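Local coordinates for Phthiocerol/phthiodiolone dimycocerosyl transferase (Mycobacterium tuberculosis, PDB 1Q9J), which probably catalyses the transfer of mycocerosic acids from mycocerosic acid synthase onto phthiocerol-type alcohols, the final step in making dimycocerosate ester lipids, at residues H124-G129 with T282-G286; H130-V134 with P278-T282; S13-F17 with H326-E332. All blocks are in the same frame, centred on the assembly; numbering follows the deposited sequence.

In the fold
From the N terminus, helix 12-19 comes first, and through residues 13-17 it meets 326-332 in contact 3, which closes the longest of the three loops. Inside that loop, residues 124-129, between strand 117-123 and helix 129-148, meet 282-286 in contact 1. Contact 2 is nested one level deeper: 130-134, the start of helix 129-148, meets 278-282, so the two partner segments follow each other in reverse order and share Thr282. Nothing crosses. Contacts 1 and 2 together bind the loop and helix around His124 and Asp128 to the connection between strands 260-267 and 285-292; contact 3 brings helix 12-19 against the segment before strand 342-345.

Contact 1: H124-G129 with T282-G286; sequences HCMADG and TNLLG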
loop_
_atom_site.group_PDB
_atom_site.type_symbol
_atom_site.label_atom_id
_atom_site.label_comp_id
_atom_site.label_asym_id
_atom_site.label_seq_id
_atom_site.Cartn_x
_atom_site.Cartn_y
_atom_site.Cartn_z
ATOM N N HIS A 124 -9.623 -1.403 -1.123
ATOM C CA HIS A 124 -8.839 -0.622 -0.161
ATOM C C HIS A 124 -9.594 -0.060 1.058
ATOM O O HIS A 124 -8.982 0.346 2.045
ATOM C CB HIS A 124 -8.122 0.519 -0.894
ATOM C CG HIS A 124 -6.826 0.938 -0.262
ATOM N ND1 HIS A 124 -6.733 1.369 1.044
ATOM C CD2 HIS A 124 -5.582 1.069 -0.787
ATOM C CE1 HIS A 124 -5.495 1.750 1.294
ATOM N NE2 HIS A 124 -4.775 1.579 0.198
ATOM N N CYS A 125 -10.916 -0.059 0.996
ATOM C CA CYS A 125 -11.683 0.450 2.102
ATOM C C CYS A 125 -11.678 -0.603 3.223
ATOM O O CYS A 125 -12.155 -0.372 4.329
ATOM C CB CYS A 125 -13.121 0.766 1.653
ATOM S SG CYS A 125 -14.299 -0.664 1.740
ATOM N N MET A 126 -11.118 -1.763 2.941
ATOM C CA MET A 126 -11.088 -2.794 3.947
ATOM C C MET A 126 -9.711 -3.047 4.508
ATOM O O MET A 126 -9.555 -3.828 5.448
ATOM C CB MET A 126 -11.625 -4.071 3.346
ATOM C CG MET A 126 -13.055 -3.902 2.886
ATOM S SD MET A 126 -14.202 -3.955 4.290
ATOM C CE MET A 126 -13.912 -5.647 4.705
ATOM N N ALA A 127 -8.700 -2.401 3.947
ATOM C CA ALA A 127 -7.361 -2.643 4.432
ATOM C C ALA A 127 -6.336 -1.779 3.748
ATOM O O ALA A 127 -6.440 -1.498 2.556
ATOM C CB ALA A 127 -7.007 -4.099 4.235
ATOM N N ASP A 128 -5.365 -1.322 4.521
ATOM C CA ASP A 128 -4.299 -0.559 3.943
ATOM C C ASP A 128 -3.216 -1.596 3.664
ATOM O O ASP A 128 -3.432 -2.803 3.839
ATOM C CB ASP A 128 -3.807 0.539 4.898
ATOM C CG ASP A 128 -3.546 0.038 6.328
ATOM O OD1 ASP A 128 -2.840 -0.994 6.517
ATOM O OD2 ASP A 128 -4.033 0.707 7.276
ATOM N N GLY A 129 -2.047 -1.137 3.248
ATOM C CA GLY A 129 -0.980 -2.063 2.934
ATOM C C GLY A 129 -0.676 -3.074 4.009
ATOM O O GLY A 129 -0.510 -4.255 3.720
ATOM N N THR A 282 -9.249 -0.808 9.566
ATOM C CA THR A 282 -9.300 -0.862 8.105
ATOM C C THR A 282 -8.058 -0.203 7.542
ATOM O O THR A 282 -7.172 -0.831 6.960
ATOM C CB THR A 282 -10.509 -0.077 7.573
ATOM O OG1 THR A 282 -11.712 -0.817 7.804
ATOM C CG2 THR A 282 -10.362 0.157 6.111
ATOM N N ASN A 283 -8.024 1.102 7.724
ATOM C CA ASN A 283 -6.927 1.901 7.242
ATOM C C ASN A 283 -6.453 2.797 8.394
ATOM O O ASN A 283 -7.209 3.616 8.910
ATOM C CB ASN A 283 -7.424 2.710 6.031
ATOM C CG ASN A 283 -7.652 1.837 4.791
ATOM O OD1 ASN A 283 -6.688 1.337 4.190
ATOM N ND2 ASN A 283 -8.927 1.644 4.408
ATOM N N LEU A 284 -5.214 2.601 8.821
ATOM C CA LEU A 284 -4.681 3.405 9.896
ATOM C C LEU A 284 -3.304 3.957 9.510
ATOM O O LEU A 284 -2.333 3.839 10.254
ATOM C CB LEU A 284 -4.572 2.581 11.183
ATOM C CG LEU A 284 -4.511 3.395 12.493
ATOM C CD1 LEU A 284 -5.877 3.995 12.803
ATOM C CD2 LEU A 284 -4.066 2.508 13.631
ATOM N N LEU A 285 -3.217 4.544 8.325
ATOM C CA LEU A 285 -1.965 5.115 7.895
ATOM C C LEU A 285 -2.071 6.626 7.902
ATOM O O LEU A 285 -2.814 7.216 7.117
ATOM C CB LEU A 285 -1.581 4.604 6.509
ATOM C CG LEU A 285 -1.385 3.094 6.422
ATOM C CD1 LEU A 285 -1.014 2.730 4.997
ATOM C CD2 LEU A 285 -0.311 2.611 7.388
ATOM N N GLY A 286 -1.348 7.251 8.825
ATOM C CA GLY A 286 -1.364 8.695 8.900
ATOM C C GLY A 286 -0.489 9.233 7.788
ATOM O O GLY A 286 0.316 8.503 7.211
#
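Asp128, Thr282 and Asn283 carry this contact, in which the chain just before helix 129-148 lies against the lead-in to strand 285-292. Asp128 has CG between its backbone N and carbonyl carbon (chi1 48°), which turns the carboxylate to the other segment. There OD2 of Asp128 accepts the backbone N-H of Leu284 at 2.7 Å, the N lying nearly in line with the C-O bond and the N-H...O angle a straight 162°. OD2 also forms a salt bridge with Arg269, while Asp128 is the N-cap of helix 129-148, with OD1 bonded to His131 N, so both oxygens of this buried carboxylate are engaged and its rotation is fixed. Leu285 packs its CD1 branch on CB of Asp128, 3.6 Å away. Asn283 works on the preceding turn: its ND2 gives a hydrogen bond to the backbone O of His124 at 2.7 Å, in the carbonyl plane and close to the plane of its own amide. OD1 of Asn283 stands at the edge of the His124 ring, 3.1 Å from His124 ND1, with ring and amide planes 24° apart. The backbone O of Thr282 takes a weak hydrogen bond from Asp128 N and a CA-H...O contact from Ala127 CA at 3.1 Å. Phe17 of helix 12-19 stacks on the His124 ring. His124 and Asp128 are the ends of an HxxxD sequence, the signature of acyltransferases of the condensation-domain and chloramphenicol acetyltransferase type; by similarity His124 is the proton acceptor and Asp128 organises the active site.

Contact 2: H130-V134 with P278-T282; sequences HHGAV and PTEAT
His131 reaches from the first turn of helix 129-148 into the bend formed by residues 278-282. With CG anti to the backbone N (chi1 -174°), the side chain extends off the helix across the loop. His131 CB already lies 3.3 Å from the backbone O of Pro278, and CG, next along, is equally near the same oxygen. Of the two ring branches, CD2 faces the carbonyl O of Ala281, which lies at the ring edge, though their separation in the model is too short to carry weight. ND1 of His131, on the other branch, is about equally far from Thr279 CA and Pro278 O, 4.0 Å from each. At the tip, NE2 of His131 comes within 3.6 Å of Thr279 CA and its CE1 within 3.8 Å of Thr279 CB. Thr279 CA sits 3.5 Å above the plane of the His131 ring, over its centre, in a CH-pi contact. Pro278 is held from two other residues of the helix. Pro278 CB lies over one face of the His130 ring, offset toward the rim, and touches Val134 CG2 at 3.4 Å. The other branch of Val134, CG1, meets Thr279 CG2. No hydrogen bond joins the two segments; Pro278 O is hydrogen-bonded to Arg269, and Thr279 OG1 to Gln158. The contact seats the N-terminal turns of helix 129-148, which follows strand 117-123, against the loop that leads from strand 260-267 to strand 285-292.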
loop_
_atom_site.group_PDB
_atom_site.type_symbol
_atom_site.label_atom_id
_atom_site.label_comp_id
_atom_site.label_asym_id
_atom_site.label_seq_id
_atom_site.Cartn_x
_atom_site.Cartn_y
_atom_site.Cartn_z
ATOM N N HIS A 130 -0.587 -2.609 5.250
ATOM C CA HIS A 130 -0.261 -3.481 6.382
ATOM C C HIS A 130 -1.368 -4.525 6.641
ATOM O O HIS A 130 -1.097 -5.730 6.711
ATOM C CB HIS A 130 0.004 -2.609 7.626
ATOM C CG HIS A 130 0.488 -3.371 8.822
ATOM N ND1 HIS A 130 1.334 -4.454 8.723
ATOM C CD2 HIS A 130 0.247 -3.202 10.143
ATOM C CE1 HIS A 130 1.591 -4.922 9.934
ATOM N NE2 HIS A 130 0.944 -4.179 10.812
ATOM N N HIS A 131 -2.607 -4.053 6.777
ATOM C CA HIS A 131 -3.749 -4.924 7.013
ATOM C C HIS A 131 -3.822 -5.996 5.909
ATOM O O HIS A 131 -3.952 -7.192 6.196
ATOM C CB HIS A 131 -5.015 -4.072 7.030
ATOM C CG HIS A 131 -6.255 -4.821 7.417
ATOM N ND1 HIS A 131 -6.445 -6.150 7.124
ATOM C CD2 HIS A 131 -7.400 -4.397 8.004
ATOM C CE1 HIS A 131 -7.658 -6.518 7.514
ATOM N NE2 HIS A 131 -8.256 -5.473 8.049
ATOM N N GLY A 132 -3.693 -5.568 4.654
ATOM C CA GLY A 132 -3.745 -6.503 3.544
ATOM C C GLY A 132 -2.631 -7.526 3.562
ATOM O O GLY A 132 -2.865 -8.717 3.392
ATOM N N ALA A 133 -1.408 -7.056 3.755
ATOM C CA ALA A 133 -0.250 -7.942 3.803
ATOM C C ALA A 133 -0.500 -9.036 4.846
ATOM O O ALA A 133 -0.186 -10.212 4.620
ATOM C CB ALA A 133 0.993 -7.140 4.166
ATOM N N VAL A 134 -1.062 -8.646 5.990
ATOM C CA VAL A 134 -1.359 -9.604 7.047
ATOM C C VAL A 134 -2.317 -10.692 6.551
ATOM O O VAL A 134 -2.166 -11.861 6.892
ATOM C CB VAL A 134 -1.962 -8.896 8.297
ATOM C CG1 VAL A 134 -2.563 -9.929 9.245
ATOM C CG2 VAL A 134 -0.890 -8.100 9.017
ATOM N N PRO A 278 -2.932 -4.950 13.196
ATOM C CA PRO A 278 -3.161 -4.803 11.765
ATOM C C PRO A 278 -4.574 -5.018 11.211
ATOM O O PRO A 278 -5.022 -4.240 10.372
ATOM C CB PRO A 278 -2.109 -5.733 11.156
ATOM C CG PRO A 278 -1.861 -6.722 12.246
ATOM C CD PRO A 278 -1.825 -5.874 13.454
ATOM N N THR A 279 -5.295 -6.041 11.661
ATOM C CA THR A 279 -6.651 -6.254 11.130
ATOM C C THR A 279 -7.681 -5.625 12.041
ATOM O O THR A 279 -8.881 -5.718 11.796
ATOM C CB THR A 279 -7.028 -7.729 11.025
ATOM O OG1 THR A 279 -7.409 -8.200 12.320
ATOM C CG2 THR A 279 -5.870 -8.546 10.512
ATOM N N GLU A 280 -7.212 -4.999 13.110
ATOM C CA GLU A 280 -8.128 -4.365 14.042
ATOM C C GLU A 280 -8.759 -3.127 13.397
ATOM O O GLU A 280 -9.921 -2.783 13.660
ATOM C CB GLU A 280 -7.392 -4.032 15.336
ATOM C CG GLU A 280 -8.143 -3.120 16.269
ATOM C CD GLU A 280 -7.371 -2.818 17.544
ATOM O OE1 GLU A 280 -6.132 -3.041 17.578
ATOM O OE2 GLU A 280 -8.012 -2.339 18.513
ATOM N N ALA A 281 -7.988 -2.464 12.542
ATOM C CA ALA A 281 -8.490 -1.302 11.816
ATOM C C ALA A 281 -8.395 -1.521 10.297
ATOM O O ALA A 281 -7.565 -2.303 9.807
ATOM C CB ALA A 281 -7.709 -0.047 12.209
ATOM N N THR A 282 -9.249 -0.808 9.566
ATOM C CA THR A 282 -9.300 -0.862 8.105
ATOM C C THR A 282 -8.058 -0.203 7.542
ATOM O O THR A 282 -7.172 -0.831 6.960
ATOM C CB THR A 282 -10.509 -0.077 7.573
ATOM O OG1 THR A 282 -11.712 -0.817 7.804
ATOM C CG2 THR A 282 -10.362 0.157 6.111
#

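Contact 3: S13-F17 with H326-E332; sequences SEEVF and HFGTAFE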
loop_
_atom_site.group_PDB
_atom_site.type_symbol
_atom_site.label_atom_id
_atom_site.label_comp_id
_atom_site.label_asym_id
_atom_site.label_seq_id
_atom_site.Cartn_x
_atom_site.Cartn_y
_atom_site.Cartn_z
ATOM N N SER A 13 -12.689 8.792 5.961
ATOM C CA SER A 13 -11.352 8.379 5.567
ATOM C C SER A 13 -11.389 7.213 4.559
ATOM O O SER A 13 -10.535 7.107 3.678
ATOM C CB SER A 13 -10.584 8.002 6.835
ATOM O OG SER A 13 -9.469 7.184 6.575
ATOM N N GLU A 14 -12.396 6.355 4.679
ATOM C CA GLU A 14 -12.530 5.193 3.803
ATOM C C GLU A 14 -13.196 5.511 2.462
ATOM O O GLU A 14 -12.906 4.873 1.446
ATOM C CB GLU A 14 -13.312 4.119 4.554
ATOM C CG GLU A 14 -12.747 3.935 5.945
ATOM C CD GLU A 14 -13.456 2.902 6.791
ATOM O OE1 GLU A 14 -14.671 3.079 7.055
ATOM O OE2 GLU A 14 -12.772 1.916 7.187
ATOM N N GLU A 15 -14.069 6.514 2.460
ATOM C CA GLU A 15 -14.775 6.916 1.252
ATOM C C GLU A 15 -13.886 7.217 0.071
ATOM O O GLU A 15 -14.310 7.075 -1.064
ATOM C CB GLU A 15 -15.676 8.115 1.533
ATOM C CG GLU A 15 -16.724 7.788 2.569
ATOM C CD GLU A 15 -17.854 8.784 2.623
ATOM O OE1 GLU A 15 -17.586 9.992 2.851
ATOM O OE2 GLU A 15 -19.023 8.351 2.443
ATOM N N VAL A 16 -12.656 7.639 0.311
ATOM C CA VAL A 16 -11.793 7.908 -0.826
ATOM C C VAL A 16 -11.775 6.659 -1.708
ATOM O O VAL A 16 -11.990 6.745 -2.911
ATOM C CB VAL A 16 -10.342 8.227 -0.395
ATOM C CG1 VAL A 16 -9.494 8.565 -1.620
ATOM C CG2 VAL A 16 -10.342 9.410 0.570
ATOM N N PHE A 17 -11.544 5.498 -1.101
ATOM C CA PHE A 17 -11.466 4.251 -1.855
ATOM C C PHE A 17 -12.775 3.839 -2.529
ATOM O O PHE A 17 -12.763 3.090 -3.512
ATOM C CB PHE A 17 -10.949 3.136 -0.948
ATOM C CG PHE A 17 -9.807 3.561 -0.066
ATOM C CD1 PHE A 17 -10.008 3.782 1.295
ATOM C CD2 PHE A 17 -8.539 3.784 -0.603
ATOM C CE1 PHE A 17 -8.962 4.219 2.102
ATOM C CE2 PHE A 17 -7.490 4.221 0.198
ATOM C CZ PHE A 17 -7.698 4.439 1.552
ATOM N N HIS A 326 -4.827 11.322 6.388
ATOM C CA HIS A 326 -4.583 9.896 6.181
ATOM C C HIS A 326 -3.887 9.745 4.836
ATOM O O HIS A 326 -3.946 10.639 3.994
ATOM C CB HIS A 326 -5.896 9.096 6.191
ATOM C CG HIS A 326 -6.899 9.553 5.176
ATOM N ND1 HIS A 326 -7.538 10.771 5.259
ATOM C CD2 HIS A 326 -7.367 8.958 4.054
ATOM C CE1 HIS A 326 -8.356 10.908 4.230
ATOM N NE2 HIS A 326 -8.272 9.823 3.483
ATOM N N PHE A 327 -3.240 8.611 4.620
ATOM C CA PHE A 327 -2.542 8.424 3.362
ATOM C C PHE A 327 -3.485 8.150 2.193
ATOM O O PHE A 327 -3.058 8.125 1.043
ATOM C CB PHE A 327 -1.503 7.309 3.495
ATOM C CG PHE A 327 -0.460 7.311 2.400
ATOM C CD1 PHE A 327 0.177 8.494 2.012
ATOM C CD2 PHE A 327 -0.080 6.122 1.788
ATOM C CE1 PHE A 327 1.183 8.488 1.031
ATOM C CE2 PHE A 327 0.924 6.112 0.808
ATOM C CZ PHE A 327 1.557 7.299 0.433
ATOM N N GLY A 328 -4.766 7.950 2.472
ATOM C CA GLY A 328 -5.683 7.725 1.373
ATOM C C GLY A 328 -5.686 8.932 0.438
ATOM O O GLY A 328 -5.940 8.803 -0.763
ATOM N N THR A 329 -5.400 10.109 0.991
ATOM C CA THR A 329 -5.382 11.349 0.212
ATOM C C THR A 329 -4.516 11.246 -1.047
ATOM O O THR A 329 -4.660 12.032 -1.985
ATOM C CB THR A 329 -4.865 12.546 1.061
ATOM O OG1 THR A 329 -3.485 12.347 1.404
ATOM C CG2 THR A 329 -5.680 12.688 2.336
ATOM N N ALA A 330 -3.615 10.270 -1.055
ATOM C CA ALA A 330 -2.730 10.051 -2.188
ATOM C C ALA A 330 -3.514 9.897 -3.482
ATOM O O ALA A 330 -3.078 10.368 -4.524
ATOM C CB ALA A 330 -1.881 8.812 -1.949
ATOM N N PHE A 331 -4.665 9.234 -3.407
ATOM C CA PHE A 331 -5.506 9.008 -4.573
ATOM C C PHE A 331 -6.271 10.247 -4.997
ATOM O O PHE A 331 -7.151 10.182 -5.847
ATOM C CB PHE A 331 -6.491 7.871 -4.307
ATOM C CG PHE A 331 -5.842 6.532 -4.211
ATOM C CD1 PHE A 331 -5.348 6.068 -2.999
ATOM C CD2 PHE A 331 -5.693 5.745 -5.341
ATOM C CE1 PHE A 331 -4.707 4.832 -2.915
ATOM C CE2 PHE A 331 -5.056 4.509 -5.271
ATOM C CZ PHE A 331 -4.563 4.053 -4.054
ATOM N N GLU A 332 -5.945 11.380 -4.399
ATOM C CA GLU A 332 -6.607 12.613 -4.766
ATOM C C GLU A 332 -5.590 13.544 -5.410
ATOM O O GLU A 332 -5.789 14.754 -5.463
ATOM C CB GLU A 332 -7.215 13.256 -3.528
ATOM C CG GLU A 332 -8.233 12.373 -2.864
ATOM C CD GLU A 332 -8.778 12.981 -1.598
ATOM O OE1 GLU A 332 -7.991 13.190 -0.654
ATOM O OE2 GLU A 332 -9.991 13.258 -1.543
#
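Ring contacts come first: Ser13 and Val16 of helix 12-19 meet the imidazole of His326 from different sides. Ser13 lies over one face, its CA making a CH-pi contact 4.2 Å from the centroid of the His326 ring and its OG offset toward the rim. Thr329 CG2 lies on the opposite face, offset toward the rim, and its OG1 is hydrogen-bonded to the backbone O of His326. Val16 comes to the ring edge in plane, with CG2 3.6 Å from His326 NE2. The apolar packing centres on CG1 of Val16, which points anti to the backbone N (chi1 -177°) and touches Phe331 CB at 4.1 Å and Glu332 CG at 4.2 Å. Phe17 adds its ring tip, CZ lying 3.9 Å from Gly328 CA, while CE2 is 4.2 Å from CE1 of Phe331, which stands at the edge of the Phe17 ring. No hydrogen bond joins the segments; Ser13 O lies 3.5 Å from His326 NE2. Helix 12-19 packs against His326 and the short 3-10 segment 327-331, which hydrogen-bonds to strand 285-292 through Phe327 and rests on strand 342-345. Phe331 turns edge-to-face to Phe368, at the end of strand 360-368, and helix 164-170 touches both Ser13 and His326.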